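Cytosolic phospholipase A2 delta (PDB 5IZ5) hydrolyses glycerophospholipids at the sn-2 position in a calcium-dependent manner, with a preference for linoleic acid there. Local coordinates at residues 47-51 with 71-76; 193-199 with 212-216; 396-400 with 774-778; 493-497 with 639-643; 671-677 with 729-735. The protein carries 3 engineered substitutions. All blocks are in the same frame, centred on the assembly; numbering follows the deposited sequence.

Contact 1 (47-51 with 71-76); sequences ADPYV and TSHPVW
W76 lays its indole against V51, whose methyl CG2 forms a CH-pi contact over one ring face, 3.5 Å from the centroid of the six-membered ring. CG1 of V51 stands anti to the backbone N (chi1 -177°), which leaves CG2 as the branch that meets the indole. CB of P74 covers the opposite face, offset toward the rim. At the ring edge, W76 NE1 gives a weak, bent hydrogen bond to P49 O (3.4 Å, 139°). With an alanine in place of W76, the V51 methyl would probably face a gap and P49 O would lose this donor. The two prolines meet alongside the indole, P49 CG lying 3.7 Å from P74 CG, while the P49 and T71 side chains cross at about a right angle, CD meeting the T71 methyl CG2. Further out, T71 N is weakly bonded to A47 O, and T71 OG1 accepts from H73 N (3.1 Å), an ST turn that shapes the chain before P74. D48 takes no part in this packing: its OD1 accepts from D70 N and its own N-H goes to D98. Strands 49-55 and 75-85 belong to different sheets, so the contact fills the interior of a C2-domain beta sandwich beside its predicted calcium site.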
# COMPACT_ATOMS: atom_id res chain seq x y z
N ALA B 47 42.10 14.07 -2.63
CA ALA B 47 41.19 13.25 -1.83
C ALA B 47 41.93 12.12 -1.12
O ALA B 47 43.05 11.76 -1.49
CB ALA B 47 40.08 12.67 -2.71
N ASP B 48 41.28 11.57 -0.10
CA ASP B 48 41.73 10.36 0.58
C ASP B 48 40.75 9.24 0.26
O ASP B 48 39.88 8.92 1.07
CB ASP B 48 41.78 10.61 2.09
CG ASP B 48 42.72 11.75 2.46
OD1 ASP B 48 43.89 11.76 1.99
OD2 ASP B 48 42.29 12.63 3.22
N PRO B 49 40.87 8.64 -0.94
CA PRO B 49 39.76 7.84 -1.45
C PRO B 49 39.78 6.36 -1.06
O PRO B 49 40.84 5.74 -1.00
CB PRO B 49 39.91 7.99 -2.96
CG PRO B 49 41.37 8.20 -3.19
CD PRO B 49 42.00 8.63 -1.89
N TYR B 50 38.59 5.83 -0.78
CA TYR B 50 38.36 4.40 -0.65
C TYR B 50 37.09 4.02 -1.41
O TYR B 50 36.22 4.87 -1.62
CB TYR B 50 38.23 3.99 0.82
CG TYR B 50 37.12 4.68 1.58
CD1 TYR B 50 35.85 4.11 1.67
CD2 TYR B 50 37.34 5.91 2.21
CE1 TYR B 50 34.84 4.74 2.36
CE2 TYR B 50 36.32 6.54 2.91
CZ TYR B 50 35.08 5.95 2.98
OH TYR B 50 34.06 6.57 3.67
N VAL B 51 37.00 2.76 -1.83
CA VAL B 51 35.83 2.28 -2.56
C VAL B 51 34.96 1.40 -1.67
O VAL B 51 35.46 0.55 -0.93
CB VAL B 51 36.22 1.48 -3.82
CG1 VAL B 51 34.98 1.06 -4.60
CG2 VAL B 51 37.14 2.30 -4.71
N THR B 71 45.93 11.37 -3.21
CA THR B 71 46.32 10.87 -4.54
C THR B 71 45.54 11.44 -5.74
O THR B 71 46.17 11.88 -6.70
CB THR B 71 46.40 9.32 -4.62
OG1 THR B 71 46.53 8.93 -6.00
CG2 THR B 71 45.16 8.64 -4.03
N SER B 72 44.21 11.39 -5.72
CA SER B 72 43.40 11.83 -6.87
C SER B 72 43.45 10.83 -8.05
O SER B 72 42.61 10.85 -8.96
CB SER B 72 43.80 13.25 -7.28
OG SER B 72 43.16 13.65 -8.47
N HIS B 73 44.43 9.92 -8.01
CA HIS B 73 44.53 8.83 -8.96
C HIS B 73 44.87 7.52 -8.22
O HIS B 73 45.94 6.95 -8.42
CB HIS B 73 45.59 9.13 -10.03
CG HIS B 73 46.10 7.92 -10.73
ND1 HIS B 73 45.27 6.98 -11.32
CD2 HIS B 73 47.36 7.46 -10.90
CE1 HIS B 73 46.00 6.01 -11.83
NE2 HIS B 73 47.28 6.28 -11.60
N PRO B 74 43.95 7.04 -7.37
CA PRO B 74 44.28 5.90 -6.52
C PRO B 74 44.40 4.58 -7.27
O PRO B 74 43.67 4.35 -8.23
CB PRO B 74 43.10 5.86 -5.55
CG PRO B 74 41.97 6.41 -6.34
CD PRO B 74 42.57 7.51 -7.16
N VAL B 75 45.32 3.73 -6.82
CA VAL B 75 45.46 2.36 -7.31
C VAL B 75 45.35 1.42 -6.12
O VAL B 75 46.28 1.33 -5.32
CB VAL B 75 46.81 2.14 -8.02
CG1 VAL B 75 46.95 0.70 -8.49
CG2 VAL B 75 46.96 3.10 -9.19
N TRP B 76 44.22 0.73 -5.99
CA TRP B 76 43.97 -0.17 -4.87
C TRP B 76 44.37 -1.61 -5.18
O TRP B 76 45.04 -2.27 -4.38
CB TRP B 76 42.49 -0.16 -4.48
CG TRP B 76 41.97 1.13 -3.95
CD1 TRP B 76 42.08 1.59 -2.66
CD2 TRP B 76 41.21 2.11 -4.66
NE1 TRP B 76 41.46 2.81 -2.54
CE2 TRP B 76 40.91 3.15 -3.75
CE3 TRP B 76 40.77 2.22 -5.98
CZ2 TRP B 76 40.19 4.28 -4.13
CZ3 TRP B 76 40.05 3.34 -6.36
CH2 TRP B 76 39.76 4.36 -5.43

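Contact 2 (193-199 with 212-216); sequences LKGSYED and RFHYM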
# COMPACT_ATOMS: atom_id res chain seq x y z
N LEU B 193 25.83 -10.69 13.40
CA LEU B 193 25.76 -11.58 12.25
C LEU B 193 25.49 -10.72 11.02
O LEU B 193 24.33 -10.46 10.67
CB LEU B 193 24.68 -12.65 12.47
CG LEU B 193 24.35 -13.69 11.39
CD1 LEU B 193 25.45 -13.91 10.37
CD2 LEU B 193 23.93 -15.01 12.02
N LYS B 194 26.57 -10.28 10.38
CA LYS B 194 26.48 -9.41 9.22
C LYS B 194 25.69 -10.06 8.09
O LYS B 194 25.96 -11.20 7.72
CB LYS B 194 27.86 -9.05 8.67
CG LYS B 194 28.46 -7.74 9.14
CD LYS B 194 29.56 -7.35 8.15
CE LYS B 194 29.43 -5.90 7.69
NZ LYS B 194 30.18 -5.66 6.42
N GLY B 195 24.73 -9.33 7.55
CA GLY B 195 23.87 -9.83 6.48
C GLY B 195 22.54 -10.39 6.97
O GLY B 195 21.66 -10.66 6.17
N SER B 196 22.39 -10.56 8.28
CA SER B 196 21.13 -11.02 8.86
C SER B 196 20.15 -9.87 8.96
O SER B 196 20.54 -8.71 8.90
CB SER B 196 21.36 -11.61 10.25
OG SER B 196 21.75 -10.62 11.18
N TYR B 197 18.88 -10.21 9.15
CA TYR B 197 17.83 -9.22 9.38
C TYR B 197 18.07 -8.43 10.67
O TYR B 197 17.92 -7.21 10.69
CB TYR B 197 16.46 -9.91 9.45
CG TYR B 197 15.31 -9.05 9.95
CD1 TYR B 197 14.85 -7.96 9.21
CD2 TYR B 197 14.69 -9.32 11.16
CE1 TYR B 197 13.81 -7.17 9.68
CE2 TYR B 197 13.64 -8.55 11.64
CZ TYR B 197 13.20 -7.47 10.89
OH TYR B 197 12.15 -6.71 11.36
N GLU B 198 18.43 -9.14 11.73
CA GLU B 198 18.62 -8.52 13.04
C GLU B 198 19.94 -7.76 13.08
O GLU B 198 20.03 -6.71 13.72
CB GLU B 198 18.60 -9.58 14.14
CG GLU B 198 17.26 -10.28 14.32
CD GLU B 198 16.97 -11.35 13.28
OE1 GLU B 198 17.82 -11.60 12.40
OE2 GLU B 198 15.88 -11.97 13.35
N ASP B 199 20.94 -8.29 12.37
CA ASP B 199 22.27 -7.69 12.27
C ASP B 199 23.06 -7.78 13.59
O ASP B 199 24.05 -8.52 13.68
CB ASP B 199 22.22 -6.24 11.77
CG ASP B 199 23.60 -5.67 11.54
OD1 ASP B 199 24.00 -4.76 12.28
OD2 ASP B 199 24.30 -6.16 10.64
N ARG B 212 17.61 -15.24 18.17
CA ARG B 212 17.41 -15.81 16.85
C ARG B 212 17.88 -14.81 15.80
O ARG B 212 17.54 -13.63 15.87
CB ARG B 212 15.92 -16.12 16.65
CG ARG B 212 15.50 -16.45 15.21
CD ARG B 212 15.41 -17.93 14.94
NE ARG B 212 14.38 -18.55 15.75
CZ ARG B 212 14.14 -19.85 15.75
NH1 ARG B 212 14.85 -20.67 14.97
NH2 ARG B 212 13.19 -20.34 16.52
N PHE B 213 18.68 -15.30 14.85
CA PHE B 213 19.04 -14.52 13.67
C PHE B 213 18.47 -15.19 12.43
O PHE B 213 18.53 -16.42 12.30
CB PHE B 213 20.56 -14.43 13.52
CG PHE B 213 21.23 -13.57 14.56
CD1 PHE B 213 21.54 -12.24 14.30
CD2 PHE B 213 21.58 -14.11 15.78
CE1 PHE B 213 22.18 -11.46 15.25
CE2 PHE B 213 22.22 -13.33 16.74
CZ PHE B 213 22.52 -12.01 16.47
N HIS B 214 17.94 -14.38 11.52
CA HIS B 214 17.51 -14.85 10.22
C HIS B 214 18.42 -14.24 9.17
O HIS B 214 18.68 -13.04 9.18
CB HIS B 214 16.08 -14.43 9.96
CG HIS B 214 15.10 -14.92 10.98
ND1 HIS B 214 14.90 -14.28 12.18
CD2 HIS B 214 14.26 -15.98 10.97
CE1 HIS B 214 13.98 -14.93 12.87
NE2 HIS B 214 13.58 -15.97 12.16
N TYR B 215 18.90 -15.08 8.25
CA TYR B 215 19.82 -14.63 7.22
C TYR B 215 19.78 -15.57 6.03
O TYR B 215 19.41 -16.74 6.15
CB TYR B 215 21.24 -14.55 7.79
CG TYR B 215 21.73 -15.86 8.33
CD1 TYR B 215 22.64 -16.64 7.61
CD2 TYR B 215 21.26 -16.35 9.54
CE1 TYR B 215 23.07 -17.86 8.10
CE2 TYR B 215 21.68 -17.56 10.04
CZ TYR B 215 22.59 -18.30 9.32
OH TYR B 215 23.01 -19.50 9.82
N MET B 216 20.17 -15.05 4.88
CA MET B 216 20.19 -15.83 3.66
C MET B 216 21.21 -16.97 3.72
O MET B 216 22.38 -16.75 4.06
CB MET B 216 20.53 -14.93 2.50
CG MET B 216 19.36 -14.14 1.96
SD MET B 216 19.90 -12.90 0.78
CE MET B 216 20.88 -13.86 -0.33
O HOH W 1 19.88 -12.17 4.77
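In what is probably the second, C2-like domain, the connection between strands 188-193 and 200-204 folds through a type II beta turn, L193 to S196, and is held against strand 210-216. S196 opens an ST motif, its OG accepting from D199 N (2.7 Å) while donating to L193 O (2.6 Å). The same hydroxyl lies at the edge of the F213 ring. Y197 N bonds H214 O, 2.8 Å away. E198 then grips H214 twice. Its chain, bent at chi2 (78°), brings OE1 to H214 N (2.9 Å) and the syn lone pair of OE2 to ND1 (2.8 Å), with carboxylate and imidazole planes only 21° apart; the ND1 bond, in the imidazole plane, probably fixes the ring's rotation. On the apolar side L193 CB and CD2 lie against F213, the two side chains running in opposite directions, and CD2 makes a CH-pi contact with one face of Y215, 4.2 Å from the centroid. L248 of strand 244-248 touches both L193 and Y215. Between the turn and the end of strand 210-216, one water bridges the backbones, donating to G195 O at 2.7 Å and accepting from M216 N at 2.9 Å.

Contact 3 (396-400 with 774-778); sequences LAKSK and NMTYK. With SO4 (sulfate ion), chain M.
K400 folds back on itself through bends at chi2 (-55°) and chi4 (-59°), and these carry NZ to M775 O, 2.7 Å away. In L396, a CG roughly anti to the backbone N (chi1 -152°) and the turn at chi2 together bring CD2 over one face of the Y777 ring, a CH-pi contact 3.8 Å from the centroid; the two side chains run side by side in the same direction. The other branch, CD1, lies 3.9 Å from M775 CE. The backbones are joined where L396 O accepts Y777 N (2.9 Å), and a CA-H of T776 approaches the same oxygen. NZ of K400 also donates to K398 O (2.9 Å) and to H395 O, so three carbonyls, two of them (H395 and K398) from around the end of helix 386-397, satisfy the buried ammonium and would probably favour its charge. A sulfate, probably from the crystallisation liquor, takes K400 N through O2 (2.8 Å); its modelled approaches to S399 OG and T776 OG1 are doubtfully short. N774 OD1 accepts from T776 N in an Asx turn. Helix end and loop thus join near the catalytic centre of the phospholipase domain, the M775 side chain about 6 Å from that of the substrate-binding G335.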
# COMPACT_ATOMS: atom_id res chain seq x y z
N LEU B 396 -23.90 12.40 11.39
CA LEU B 396 -23.49 13.49 10.51
C LEU B 396 -24.17 14.81 10.92
O LEU B 396 -23.65 15.89 10.64
CB LEU B 396 -23.76 13.13 9.05
CG LEU B 396 -22.88 13.75 7.96
CD1 LEU B 396 -21.39 13.64 8.25
CD2 LEU B 396 -23.18 13.08 6.63
N ALA B 397 -25.30 14.71 11.62
CA ALA B 397 -26.06 15.88 12.08
C ALA B 397 -25.53 16.50 13.38
O ALA B 397 -25.64 17.71 13.56
CB ALA B 397 -27.53 15.53 12.24
N LYS B 398 -24.99 15.69 14.27
CA LYS B 398 -24.54 16.18 15.58
C LYS B 398 -23.42 17.21 15.46
O LYS B 398 -22.66 17.21 14.48
CB LYS B 398 -24.07 15.02 16.47
CG LYS B 398 -22.71 14.46 16.08
CD LYS B 398 -22.42 13.13 16.75
CE LYS B 398 -21.16 12.51 16.18
NZ LYS B 398 -20.58 11.52 17.11
N SER B 399 -23.31 18.08 16.46
CA SER B 399 -22.30 19.14 16.46
C SER B 399 -20.89 18.56 16.59
O SER B 399 -20.61 17.80 17.51
CB SER B 399 -22.54 20.12 17.60
OG SER B 399 -21.44 21.01 17.75
N LYS B 400 -20.02 18.94 15.68
CA LYS B 400 -18.64 18.47 15.68
C LYS B 400 -17.73 19.35 16.52
O LYS B 400 -16.55 19.05 16.64
CB LYS B 400 -18.11 18.34 14.25
CG LYS B 400 -18.98 17.46 13.37
CD LYS B 400 -19.19 16.08 13.97
CE LYS B 400 -19.84 15.11 12.99
NZ LYS B 400 -21.17 15.59 12.52
N ASN B 774 -16.65 19.42 4.85
CA ASN B 774 -17.80 19.55 5.74
C ASN B 774 -18.18 18.20 6.32
O ASN B 774 -18.40 17.24 5.59
CB ASN B 774 -19.00 20.17 5.03
CG ASN B 774 -20.16 20.46 5.98
OD1 ASN B 774 -19.99 20.48 7.20
ND2 ASN B 774 -21.33 20.70 5.41
N MET B 775 -18.24 18.15 7.65
CA MET B 775 -18.57 16.93 8.38
C MET B 775 -19.84 17.11 9.22
O MET B 775 -20.14 16.28 10.08
CB MET B 775 -17.39 16.53 9.27
CG MET B 775 -16.21 15.89 8.53
SD MET B 775 -16.56 14.28 7.79
CE MET B 775 -17.54 13.48 9.06
N THR B 776 -20.59 18.18 8.96
CA THR B 776 -21.86 18.43 9.64
C THR B 776 -22.95 18.70 8.62
O THR B 776 -22.94 19.73 7.95
CB THR B 776 -21.76 19.63 10.61
OG1 THR B 776 -20.58 19.50 11.41
CG2 THR B 776 -22.99 19.69 11.51
N TYR B 777 -23.86 17.74 8.48
CA TYR B 777 -24.98 17.84 7.55
C TYR B 777 -26.26 18.00 8.35
O TYR B 777 -26.54 17.18 9.22
CB TYR B 777 -25.10 16.56 6.71
CG TYR B 777 -24.12 16.41 5.55
CD1 TYR B 777 -24.40 15.50 4.53
CD2 TYR B 777 -22.95 17.15 5.47
CE1 TYR B 777 -23.53 15.34 3.47
CE2 TYR B 777 -22.08 16.98 4.40
CZ TYR B 777 -22.37 16.07 3.41
OH TYR B 777 -21.50 15.91 2.35
N LYS B 778 -27.02 19.05 8.08
CA LYS B 778 -28.39 19.14 8.58
C LYS B 778 -29.16 17.96 8.00
O LYS B 778 -28.97 17.62 6.83
CB LYS B 778 -29.04 20.45 8.16
CG LYS B 778 -28.46 21.67 8.84
CD LYS B 778 -28.59 22.93 7.99
CE LYS B 778 -30.05 23.29 7.73
NZ LYS B 778 -30.17 24.66 7.14
S SO4 M . -20.81 21.80 14.28
O1 SO4 M . -22.28 21.93 14.16
O2 SO4 M . -20.34 20.63 13.51
O3 SO4 M . -20.15 23.03 13.78
O4 SO4 M . -20.44 21.62 15.70

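Contact 4 (493-497 with 639-643); sequences GFLKY and QLTPK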
# COMPACT_ATOMS: atom_id res chain seq x y z
N GLY B 493 -2.41 -6.32 -0.26
CA GLY B 493 -1.18 -6.43 -1.03
C GLY B 493 -1.05 -5.58 -2.27
O GLY B 493 -1.93 -4.79 -2.61
N PHE B 494 0.09 -5.76 -2.93
CA PHE B 494 0.48 -4.98 -4.07
C PHE B 494 0.08 -5.69 -5.34
O PHE B 494 0.52 -6.81 -5.58
CB PHE B 494 2.01 -4.82 -4.10
CG PHE B 494 2.55 -3.88 -3.08
CD1 PHE B 494 2.95 -2.61 -3.46
CD2 PHE B 494 2.72 -4.27 -1.75
CE1 PHE B 494 3.47 -1.73 -2.53
CE2 PHE B 494 3.23 -3.40 -0.82
CZ PHE B 494 3.61 -2.13 -1.21
N LEU B 495 -0.73 -5.02 -6.16
CA LEU B 495 -1.09 -5.55 -7.47
C LEU B 495 0.16 -5.73 -8.37
O LEU B 495 0.31 -6.74 -9.04
CB LEU B 495 -2.13 -4.63 -8.14
CG LEU B 495 -3.49 -4.48 -7.43
CD1 LEU B 495 -4.35 -3.42 -8.11
CD2 LEU B 495 -4.23 -5.80 -7.34
N LYS B 496 1.07 -4.76 -8.34
CA LYS B 496 2.29 -4.82 -9.16
C LYS B 496 3.21 -6.01 -8.85
O LYS B 496 3.80 -6.61 -9.75
CB LYS B 496 3.07 -3.51 -8.99
CG LYS B 496 4.30 -3.32 -9.88
CD LYS B 496 5.39 -2.49 -9.19
CE LYS B 496 5.14 -1.01 -9.26
NZ LYS B 496 6.39 -0.27 -8.94
N TYR B 497 3.35 -6.37 -7.57
CA TYR B 497 4.32 -7.39 -7.15
C TYR B 497 3.70 -8.78 -6.91
O TYR B 497 4.42 -9.76 -6.67
CB TYR B 497 5.06 -6.95 -5.88
CG TYR B 497 5.82 -5.65 -5.98
CD1 TYR B 497 6.98 -5.55 -6.73
CD2 TYR B 497 5.39 -4.53 -5.30
CE1 TYR B 497 7.68 -4.35 -6.82
CE2 TYR B 497 6.08 -3.33 -5.37
CZ TYR B 497 7.23 -3.25 -6.13
OH TYR B 497 7.92 -2.07 -6.20
N GLN B 639 16.04 0.16 -6.51
CA GLN B 639 15.23 1.26 -5.97
C GLN B 639 13.74 0.92 -5.82
O GLN B 639 12.94 1.82 -5.58
CB GLN B 639 15.37 2.50 -6.85
CG GLN B 639 16.78 2.77 -7.35
CD GLN B 639 16.89 4.09 -8.11
OE1 GLN B 639 16.17 4.31 -9.09
NE2 GLN B 639 17.79 4.96 -7.66
N LEU B 640 13.37 -0.35 -5.94
CA LEU B 640 11.96 -0.74 -5.79
C LEU B 640 11.57 -0.98 -4.33
O LEU B 640 12.41 -0.95 -3.45
CB LEU B 640 11.65 -1.96 -6.66
CG LEU B 640 11.67 -1.71 -8.17
CD1 LEU B 640 11.15 -2.92 -8.93
CD2 LEU B 640 10.86 -0.48 -8.56
N THR B 641 10.28 -1.22 -4.09
CA THR B 641 9.74 -1.29 -2.73
C THR B 641 10.21 -2.46 -1.83
O THR B 641 10.29 -2.29 -0.61
CB THR B 641 8.18 -1.25 -2.75
OG1 THR B 641 7.75 -0.02 -3.36
CG2 THR B 641 7.57 -1.34 -1.36
N PRO B 642 10.52 -3.64 -2.42
CA PRO B 642 10.88 -4.78 -1.58
C PRO B 642 11.99 -4.50 -0.56
O PRO B 642 11.93 -5.01 0.55
CB PRO B 642 11.32 -5.83 -2.60
CG PRO B 642 10.47 -5.54 -3.78
CD PRO B 642 10.43 -4.03 -3.84
N LYS B 643 12.95 -3.66 -0.93
CA LYS B 643 14.06 -3.36 -0.04
C LYS B 643 13.76 -2.32 1.05
O LYS B 643 14.60 -2.10 1.91
CB LYS B 643 15.33 -3.07 -0.85
CG LYS B 643 16.06 -1.76 -0.65
CD LYS B 643 15.50 -0.63 -1.50
CE LYS B 643 16.21 0.67 -1.19
NZ LYS B 643 15.59 1.82 -1.91
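Y497 reaches across to T641 with its phenolic end, where the contact is tightest: OH accepts T641 N in a long but nearly straight bond (3.3 Å, 164°). Around that bond the side chains pack closely, Y497 CE2 lying 3.9 Å from T641 CB and Y497 CZ 4.0 Å from P642 CD, the proline crossing the ring obliquely. L640 CB approaches the same oxygen. CD of K496 rests over one face of the phenol ring, toward its rim. The rest is looser. F494 offers only its CZ to T641 CG2, at 4.0 Å, and K496 NZ passes L640 CD2 at 4.5 Å; the backbones stay well apart, Y497 CA lying 9.0 Å from P642 CA, and K643 beyond them is exposed. T641 has its methyl anti to the backbone N and its hydroxyl beside that N (chi1 -61°), which parts the apolar branch toward F494 from the polar one toward E483. A phenylalanine in place of Y497 would keep the ring but would probably leave T641 N without its acceptor and E483 with one partner fewer. E483 hydrogen-bonds both Y497 OH and T641 OG1 and forms a salt bridge with K496, whose NZ also pairs with D634; these donors would probably favour the ionised carboxylate in this buried setting.

Contact 5 (671-677 with 729-735); sequences DLILSFD and PILLHFP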
# COMPACT_ATOMS: atom_id res chain seq x y z
N ASP B 671 -17.54 -8.10 -16.07
CA ASP B 671 -18.38 -7.99 -17.25
C ASP B 671 -19.13 -6.66 -17.25
O ASP B 671 -19.26 -6.02 -18.28
CB ASP B 671 -19.38 -9.15 -17.30
CG ASP B 671 -18.68 -10.49 -17.39
OD1 ASP B 671 -17.92 -10.69 -18.36
OD2 ASP B 671 -18.88 -11.33 -16.49
N LEU B 672 -19.62 -6.26 -16.07
CA LEU B 672 -20.31 -4.99 -15.92
C LEU B 672 -19.81 -4.27 -14.67
O LEU B 672 -19.66 -4.87 -13.62
CB LEU B 672 -21.82 -5.22 -15.81
CG LEU B 672 -22.69 -4.01 -15.46
CD1 LEU B 672 -22.62 -2.97 -16.56
CD2 LEU B 672 -24.12 -4.44 -15.21
N ILE B 673 -19.57 -2.96 -14.80
CA ILE B 673 -19.21 -2.13 -13.67
C ILE B 673 -20.18 -0.97 -13.54
O ILE B 673 -20.37 -0.20 -14.49
CB ILE B 673 -17.78 -1.55 -13.81
CG1 ILE B 673 -16.76 -2.69 -13.90
CG2 ILE B 673 -17.44 -0.65 -12.63
CD1 ILE B 673 -15.40 -2.26 -14.39
N LEU B 674 -20.81 -0.85 -12.38
CA LEU B 674 -21.62 0.33 -12.07
C LEU B 674 -20.69 1.33 -11.41
O LEU B 674 -20.22 1.11 -10.29
CB LEU B 674 -22.79 -0.02 -11.14
CG LEU B 674 -23.66 -1.21 -11.58
CD1 LEU B 674 -24.82 -1.39 -10.61
CD2 LEU B 674 -24.18 -1.02 -13.00
N SER B 675 -20.41 2.42 -12.13
CA SER B 675 -19.48 3.44 -11.70
C SER B 675 -20.23 4.60 -11.06
O SER B 675 -20.97 5.32 -11.74
CB SER B 675 -18.68 3.96 -12.90
OG SER B 675 -17.97 5.14 -12.59
N PHE B 676 -20.05 4.77 -9.76
CA PHE B 676 -20.65 5.88 -9.05
C PHE B 676 -19.60 6.97 -8.82
O PHE B 676 -18.55 6.72 -8.23
CB PHE B 676 -21.23 5.40 -7.72
CG PHE B 676 -22.28 4.32 -7.86
CD1 PHE B 676 -23.32 4.45 -8.76
CD2 PHE B 676 -22.24 3.20 -7.05
CE1 PHE B 676 -24.30 3.46 -8.88
CE2 PHE B 676 -23.21 2.22 -7.15
CZ PHE B 676 -24.23 2.34 -8.07
N ASP B 677 -19.89 8.18 -9.30
CA ASP B 677 -18.95 9.29 -9.25
C ASP B 677 -19.52 10.40 -8.40
O ASP B 677 -20.66 10.86 -8.62
CB ASP B 677 -18.66 9.80 -10.65
CG ASP B 677 -17.56 10.86 -10.68
OD1 ASP B 677 -16.44 10.54 -11.14
OD2 ASP B 677 -17.82 12.00 -10.26
N PRO B 729 -14.98 -4.49 -20.20
CA PRO B 729 -16.24 -4.48 -19.45
C PRO B 729 -17.21 -3.38 -19.89
O PRO B 729 -16.79 -2.36 -20.43
CB PRO B 729 -15.78 -4.21 -18.02
CG PRO B 729 -14.51 -3.44 -18.18
CD PRO B 729 -13.85 -4.02 -19.39
N ILE B 730 -18.50 -3.60 -19.62
CA ILE B 730 -19.53 -2.60 -19.83
C ILE B 730 -19.54 -1.67 -18.63
O ILE B 730 -19.49 -2.12 -17.49
CB ILE B 730 -20.94 -3.24 -19.96
CG1 ILE B 730 -20.98 -4.17 -21.18
CG2 ILE B 730 -22.03 -2.18 -20.06
CD1 ILE B 730 -22.15 -5.12 -21.18
N LEU B 731 -19.63 -0.37 -18.89
CA LEU B 731 -19.71 0.63 -17.84
C LEU B 731 -21.00 1.43 -17.87
O LEU B 731 -21.36 2.01 -18.89
CB LEU B 731 -18.52 1.58 -17.94
CG LEU B 731 -17.34 1.10 -17.11
CD1 LEU B 731 -16.08 1.11 -17.95
CD2 LEU B 731 -17.17 1.93 -15.84
N LEU B 732 -21.68 1.45 -16.73
CA LEU B 732 -22.80 2.34 -16.48
C LEU B 732 -22.33 3.36 -15.46
O LEU B 732 -22.05 3.01 -14.31
CB LEU B 732 -24.00 1.58 -15.93
CG LEU B 732 -25.24 1.41 -16.81
CD1 LEU B 732 -24.91 1.31 -18.29
CD2 LEU B 732 -26.03 0.19 -16.37
N HIS B 733 -22.28 4.61 -15.88
CA HIS B 733 -21.71 5.68 -15.08
C HIS B 733 -22.80 6.61 -14.54
O HIS B 733 -23.64 7.11 -15.30
CB HIS B 733 -20.75 6.47 -15.95
CG HIS B 733 -19.99 7.52 -15.20
ND1 HIS B 733 -19.01 7.22 -14.28
CD2 HIS B 733 -20.05 8.87 -15.26
CE1 HIS B 733 -18.51 8.34 -13.79
NE2 HIS B 733 -19.12 9.36 -14.37
N PHE B 734 -22.76 6.84 -13.23
CA PHE B 734 -23.76 7.65 -12.54
C PHE B 734 -23.11 8.89 -11.93
O PHE B 734 -22.60 8.85 -10.81
CB PHE B 734 -24.41 6.83 -11.43
CG PHE B 734 -25.11 5.59 -11.91
CD1 PHE B 734 -26.49 5.57 -12.09
CD2 PHE B 734 -24.37 4.45 -12.21
CE1 PHE B 734 -27.12 4.43 -12.55
CE2 PHE B 734 -25.00 3.31 -12.67
CZ PHE B 734 -26.38 3.30 -12.84
N PRO B 735 -23.12 10.01 -12.68
CA PRO B 735 -22.55 11.22 -12.12
C PRO B 735 -23.43 11.83 -11.04
O PRO B 735 -24.64 11.56 -10.99
CB PRO B 735 -22.46 12.16 -13.33
CG PRO B 735 -23.52 11.69 -14.25
CD PRO B 735 -23.64 10.21 -14.04
O HOH W 2 -23.36 9.92 -8.37
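L731 fits a hollow between these two parallel strands: its CD2 drops between I673 and S675, 4.1 Å from I673 CB and 3.9 Å from S675 CB. On that same face I673 CD1 lies beside the ring of P729, and further along S675 OG shares a hydrogen bond with H733 ND1 (2.9 Å) in the imidazole plane. H733 also presents CE1 to D677 CB (3.5 Å) and bonds P683 O through NE2. S675 OG is anti to its backbone N (chi1 168°), turned to the neighbouring strand. On the other face the two strands present apolar side chains alone. L672 CD1 reaches I730 CG2 (3.6 Å), and L674 and L732 lie side by side. Next, F676 and F734 point the same way, their planes tilted by 56°, and CE1 of F676 sits over the face of F734, 3.5 Å from its CD2; this oblique pair fills the end of the row. Six alternating backbone bonds run between the strands, from I730 N on D671 O to D677 N on F734 O. The pair lies in the mixed sheet of the catalytic domain: strand 327-331 flanks 672-676 in parallel, strand 718-720 flanks 730-734 antiparallel, helix 797-810 covers L672 and I730, and H345 of helix 335-351 stacks on F676.

In the fold
Contacts 1 and 2 come first along the chain, then those of the phospholipase domain. Contact 1 lies in the N-terminal C2 domain and contact 2 in the second, C2-like region; their centres are 32 Å apart, yet both reach one large antiparallel sheet that links the two parts. Contact 3 joins residues 374 positions apart, and contacts 4 and 5 fall between its two halves in the sequence; these two share the mixed sheet, with centres 29 Å apart. Contact 4, nearest the centre of the folded chain, has its centre 22 Å from that of contact 2. The centres of contacts 1 and 3 are 67 Å apart, so the C2 domain with its predicted calcium site and the catalytic domain lie well separated.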